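Local coordinates for thiamine phosphate pyrophosphorylase (Pyrococcus furiosus, PDB 1XI3), which probably condenses a thiazole phosphate with a pyrimidine pyrophosphate to form thiamine phosphate, releasing diphosphate, with the help of magnesium, at residues K48-T52 / R53-E57; D76-V79 / D80-L83. All blocks are in the same frame, centred on the assembly; numbering follows the deposited sequence. Where two conformers were deposited one is given.

Contact 1 (K48-T52 / R53-E57); sequences KNAPT and REMYE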
loop_
_atom_site.group_PDB
_atom_site.type_symbol
_atom_site.label_atom_id
_atom_site.label_comp_id
_atom_site.label_asym_id
_atom_site.label_seq_id
_atom_site.Cartn_x
_atom_site.Cartn_y
_atom_site.Cartn_z
ATOM N N LYS A 48 9.112 6.058 1.786
ATOM C CA LYS A 48 9.603 4.785 1.193
ATOM C C LYS A 48 10.008 3.826 2.312
ATOM O O LYS A 48 10.617 4.239 3.289
ATOM C CB LYS A 48 10.828 5.084 0.342
ATOM N N ASN A 49 9.666 2.554 2.165
ATOM C CA ASN A 49 10.201 1.500 3.013
ATOM C C ASN A 49 9.917 1.683 4.498
ATOM O O ASN A 49 10.836 1.612 5.333
ATOM C CB ASN A 49 11.713 1.365 2.790
ATOM C CG ASN A 49 12.066 1.142 1.338
ATOM O OD1 ASN A 49 12.786 1.950 0.722
ATOM N ND2 ASN A 49 11.552 0.059 0.768
ATOM N N ALA A 50 8.656 1.944 4.827
ATOM C CA ALA A 50 8.166 1.840 6.197
ATOM C C ALA A 50 6.936 0.940 6.215
ATOM O O ALA A 50 6.208 0.875 5.235
ATOM C CB ALA A 50 7.795 3.182 6.721
ATOM N N PRO A 51 6.681 0.291 7.346
ATOM C CA PRO A 51 5.489 -0.554 7.504
ATOM C C PRO A 51 4.211 0.266 7.347
ATOM O O PRO A 51 4.185 1.457 7.653
ATOM C CB PRO A 51 5.600 -1.106 8.935
ATOM C CG PRO A 51 6.703 -0.449 9.562
ATOM C CD PRO A 51 7.526 0.294 8.546
ATOM N N THR A 52 3.165 -0.376 6.864
ATOM C CA THR A 52 1.903 0.284 6.694
ATOM C C THR A 52 1.388 0.897 7.988
ATOM O O THR A 52 0.846 2.003 7.988
ATOM C CB THR A 52 0.894 -0.692 6.112
ATOM O OG1 THR A 52 1.398 -1.187 4.876
ATOM C CG2 THR A 52 -0.422 -0.024 5.886
ATOM N N ARG A 53 1.633 0.223 9.105
ATOM C CA ARG A 53 1.191 0.745 10.404
ATOM C C ARG A 53 1.790 2.126 10.678
ATOM O O ARG A 53 1.105 3.035 11.124
ATOM C CB ARG A 53 1.549 -0.194 11.542
ATOM C CG ARG A 53 1.080 0.316 12.890
ATOM C CD ARG A 53 1.292 -0.733 13.936
ATOM N NE ARG A 53 0.124 -0.755 14.793
ATOM C CZ ARG A 53 -0.986 -1.462 14.597
ATOM N NH1 ARG A 53 -1.941 -1.285 15.463
ATOM N NH2 ARG A 53 -1.166 -2.329 13.562
ATOM N N GLU A 54 3.067 2.263 10.389
ATOM C CA GLU A 54 3.781 3.511 10.592
ATOM C C GLU A 54 3.288 4.612 9.676
ATOM O O GLU A 54 3.061 5.768 10.089
ATOM C CB GLU A 54 5.270 3.273 10.365
ATOM C CG GLU A 54 6.091 4.560 10.534
ATOM C CD GLU A 54 7.554 4.360 10.486
ATOM O OE1 GLU A 54 8.032 3.187 10.592
ATOM O OE2 GLU A 54 8.250 5.400 10.373
ATOM N N MET A 55 3.128 4.267 8.390
ATOM C CA MET A 55 2.543 5.216 7.424
ATOM C C MET A 55 1.168 5.724 7.907
ATOM O O MET A 55 0.863 6.916 7.827
ATOM C CB MET A 55 2.423 4.555 6.051
ATOM C CG MET A 55 3.763 4.138 5.467
ATOM S SD MET A 55 3.452 3.471 3.837
ATOM C CE MET A 55 5.074 3.281 3.165
ATOM N N TYR A 56 0.361 4.818 8.466
ATOM C CA TYR A 56 -0.941 5.146 8.966
ATOM C C TYR A 56 -0.834 6.071 10.169
ATOM O O TYR A 56 -1.518 7.093 10.227
ATOM C CB TYR A 56 -1.691 3.871 9.344
ATOM C CG TYR A 56 -2.937 4.119 10.154
ATOM C CD1 TYR A 56 -2.975 3.836 11.508
ATOM C CD2 TYR A 56 -4.044 4.653 9.567
ATOM C CE1 TYR A 56 -4.100 4.124 12.253
ATOM C CE2 TYR A 56 -5.201 4.929 10.315
ATOM C CZ TYR A 56 -5.211 4.635 11.624
ATOM O OH TYR A 56 -6.358 4.923 12.329
ATOM N N GLU A 57 0.025 5.737 11.126
ATOM C CA GLU A 57 0.134 6.580 12.342
ATOM C C GLU A 57 0.621 7.995 12.033
ATOM O O GLU A 57 0.083 8.981 12.551
ATOM C CB GLU A 57 1.043 5.922 13.354
ATOM C CG GLU A 57 0.416 4.697 14.003
ATOM C CD GLU A 57 1.419 3.816 14.757
ATOM O OE1 GLU A 57 2.662 4.032 14.645
ATOM O OE2 GLU A 57 0.963 2.865 15.450
#
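M55 N donates a hydrogen bond to P51 O at 3.1 Å, and the N-H points almost straight at the oxygen, at 172°. One residue on, Y56 N bonds to T52 O at 2.9 Å, at a more bent 155°. These are the first i to i+4 bonds of helix 52-68, with P51 at its N-cap position.

E54 packs against P51 and A50. Its CG stands anti to the backbone N (chi1 179°) and the chain runs on extended, which carries the carboxylate obliquely across the P51 ring. There E54 OE1 comes to 3.6 Å from P51 CD and 3.9 Å from A50 CB. The other oxygen, OE2, is in a salt bridge with R23.

M55 turns its thioether back over A50. The methyl M55 CE rests 3.4 Å from A50 O, and M55 CG lies 4.3 Å from A50 CB. The T52 hydroxyl hydrogen-bonds D77 of the second subunit and probably also R78 of its own chain.

K48 probably helps bind the pyrimidine pyrophosphate. The chemistry implies a loop leaving that site whose last carbonyl, P51 O, is taken up by the first turn of the helix, with the E54 carboxylate near the helix's positive end, where its charge would probably be stabilised.

Contact 2 (D76-V79 / D80-L83); sequences DDRV and DVAL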
loop_
_atom_site.group_PDB
_atom_site.type_symbol
_atom_site.label_atom_id
_atom_site.label_comp_id
_atom_site.label_asym_id
_atom_site.label_seq_id
_atom_site.Cartn_x
_atom_site.Cartn_y
_atom_site.Cartn_z
ATOM N N ASP A 76 1.725 10.165 -1.262
ATOM C CA ASP A 76 2.378 9.651 -2.478
ATOM C C ASP A 76 2.103 8.148 -2.598
ATOM O O ASP A 76 2.292 7.423 -1.609
ATOM C CB ASP A 76 3.871 9.871 -2.441
ATOM C CG ASP A 76 4.521 9.525 -3.761
ATOM O OD1 ASP A 76 5.508 8.791 -3.725
ATOM O OD2 ASP A 76 4.005 9.958 -4.799
ATOM N N ASP A 77 1.605 7.724 -3.777
ATOM C CA ASP A 77 1.447 6.292 -4.154
ATOM C C ASP A 77 0.273 5.632 -3.453
ATOM O O ASP A 77 -0.697 5.207 -4.100
ATOM C CB ASP A 77 2.795 5.590 -3.836
ATOM C CG ASP A 77 2.881 4.114 -4.216
ATOM O OD1 ASP A 77 4.043 3.590 -4.118
ATOM O OD2 ASP A 77 1.894 3.454 -4.551
ATOM N N ARG A 78 0.352 5.560 -2.134
ATOM C CA ARG A 78 -0.431 4.599 -1.348
ATOM C C ARG A 78 -1.884 5.012 -1.127
ATOM O O ARG A 78 -2.197 5.782 -0.204
ATOM C CB ARG A 78 0.297 4.296 0.016
ATOM C CG ARG A 78 1.651 3.638 -0.157
ATOM C CD ARG A 78 1.455 2.169 -0.577
ATOM N NE ARG A 78 0.819 1.434 0.493
ATOM C CZ ARG A 78 1.484 0.863 1.500
ATOM N NH1 ARG A 78 2.786 0.895 1.551
ATOM N NH2 ARG A 78 0.824 0.273 2.454
ATOM N N VAL A 79 -2.781 4.455 -1.956
ATOM C CA VAL A 79 -4.223 4.732 -1.868
ATOM C C VAL A 79 -4.818 4.173 -0.541
ATOM O O VAL A 79 -5.731 4.762 0.055
ATOM C CB VAL A 79 -4.931 4.146 -3.069
ATOM C CG1 VAL A 79 -6.439 4.249 -2.920
ATOM C CG2 VAL A 79 -4.451 4.782 -4.351
ATOM N N ASP A 80 -4.293 3.047 -0.074
ATOM C CA ASP A 80 -4.744 2.452 1.201
ATOM C C ASP A 80 -4.508 3.427 2.334
ATOM O O ASP A 80 -5.403 3.688 3.162
ATOM C CB ASP A 80 -4.079 1.106 1.516
ATOM C CG ASP A 80 -2.553 1.131 1.458
ATOM O OD1 ASP A 80 -1.987 1.883 0.646
ATOM O OD2 ASP A 80 -1.932 0.336 2.228
ATOM N N VAL A 81 -3.300 3.967 2.374
ATOM C CA VAL A 81 -2.947 4.927 3.420
ATOM C C VAL A 81 -3.800 6.199 3.312
ATOM O O VAL A 81 -4.343 6.662 4.300
ATOM C CB VAL A 81 -1.468 5.226 3.401
ATOM C CG1 VAL A 81 -1.116 6.328 4.429
ATOM C CG2 VAL A 81 -0.667 3.935 3.702
ATOM N N ALA A 82 -3.927 6.724 2.095
ATOM C CA ALA A 82 -4.741 7.902 1.837
ATOM C C ALA A 82 -6.162 7.677 2.348
ATOM O O ALA A 82 -6.726 8.521 3.016
ATOM C CB ALA A 82 -4.734 8.250 0.356
ATOM N N LEU A 83 -6.730 6.522 2.036
ATOM C CA LEU A 83 -8.113 6.261 2.488
ATOM C C LEU A 83 -8.171 6.161 4.022
ATOM O O LEU A 83 -9.082 6.734 4.664
ATOM C CB LEU A 83 -8.638 4.982 1.862
ATOM C CG LEU A 83 -8.948 5.048 0.363
ATOM C CD1 LEU A 83 -9.243 3.643 -0.123
ATOM C CD2 LEU A 83 -10.128 5.940 0.068
#
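R78 reaches D80 because its chain folds back on itself: chi2 (-74°) and chi3 (-65°) are both bent. D80 CG sits between its own backbone N and carbonyl carbon (chi1 53°), which turns the carboxylate back toward the arginine. The two groups meet side-on. R78 NE bonds to D80 OD1 and R78 NH2 to D80 OD2, each at 2.8 Å. Each oxygen uses its syn lone pair, and the two planes are nearly coplanar. This salt bridge is a flat, two-point grip that fixes the rotation of both groups. R78 NH2 also bonds T52 of helix 52-68. V81 CG2 lies over one face of the guanidinium, 4.1 Å from R78 NH2.

The setting is a TIM barrel, at the C-terminal end of strand 72-76 where the chain turns into helix 79-85. D76 probably binds the pyrimidine pyrophosphate and D77 magnesium. R78 holds the N-cap position, and its O accepts from A82 N at 3.0 Å. An alanine in place of R78 would probably leave the buried D80 carboxylate without its charged mate and free to turn.

On the next step of the helix, L83 N bonds to V79 O at 2.8 Å. The two side chains lie side by side, with V79 CG1 4.0 Å from L83 CD1. Both also pack on A106, and L83 touches I105 of the second subunit.

The two contacts come in series along the chain, contact 1 first, with centres about 11 Å apart. Each marks the same step in successive beta-alpha units of the barrel. Contact 1 follows strand 42-45 and starts helix 52-68. Contact 2 follows the neighbouring strand 72-76 and starts helix 79-85. The two helix starts touch directly: T52 OG1 lies 2.9 Å from R78 NH2, a probable hydrogen bond, and M55 packs on R78 and V81. Both contacts also reach the second subunit. Residues that probably bind the pyrimidine pyrophosphate and magnesium therefore lie on loops whose following helix starts touch each other and the second subunit.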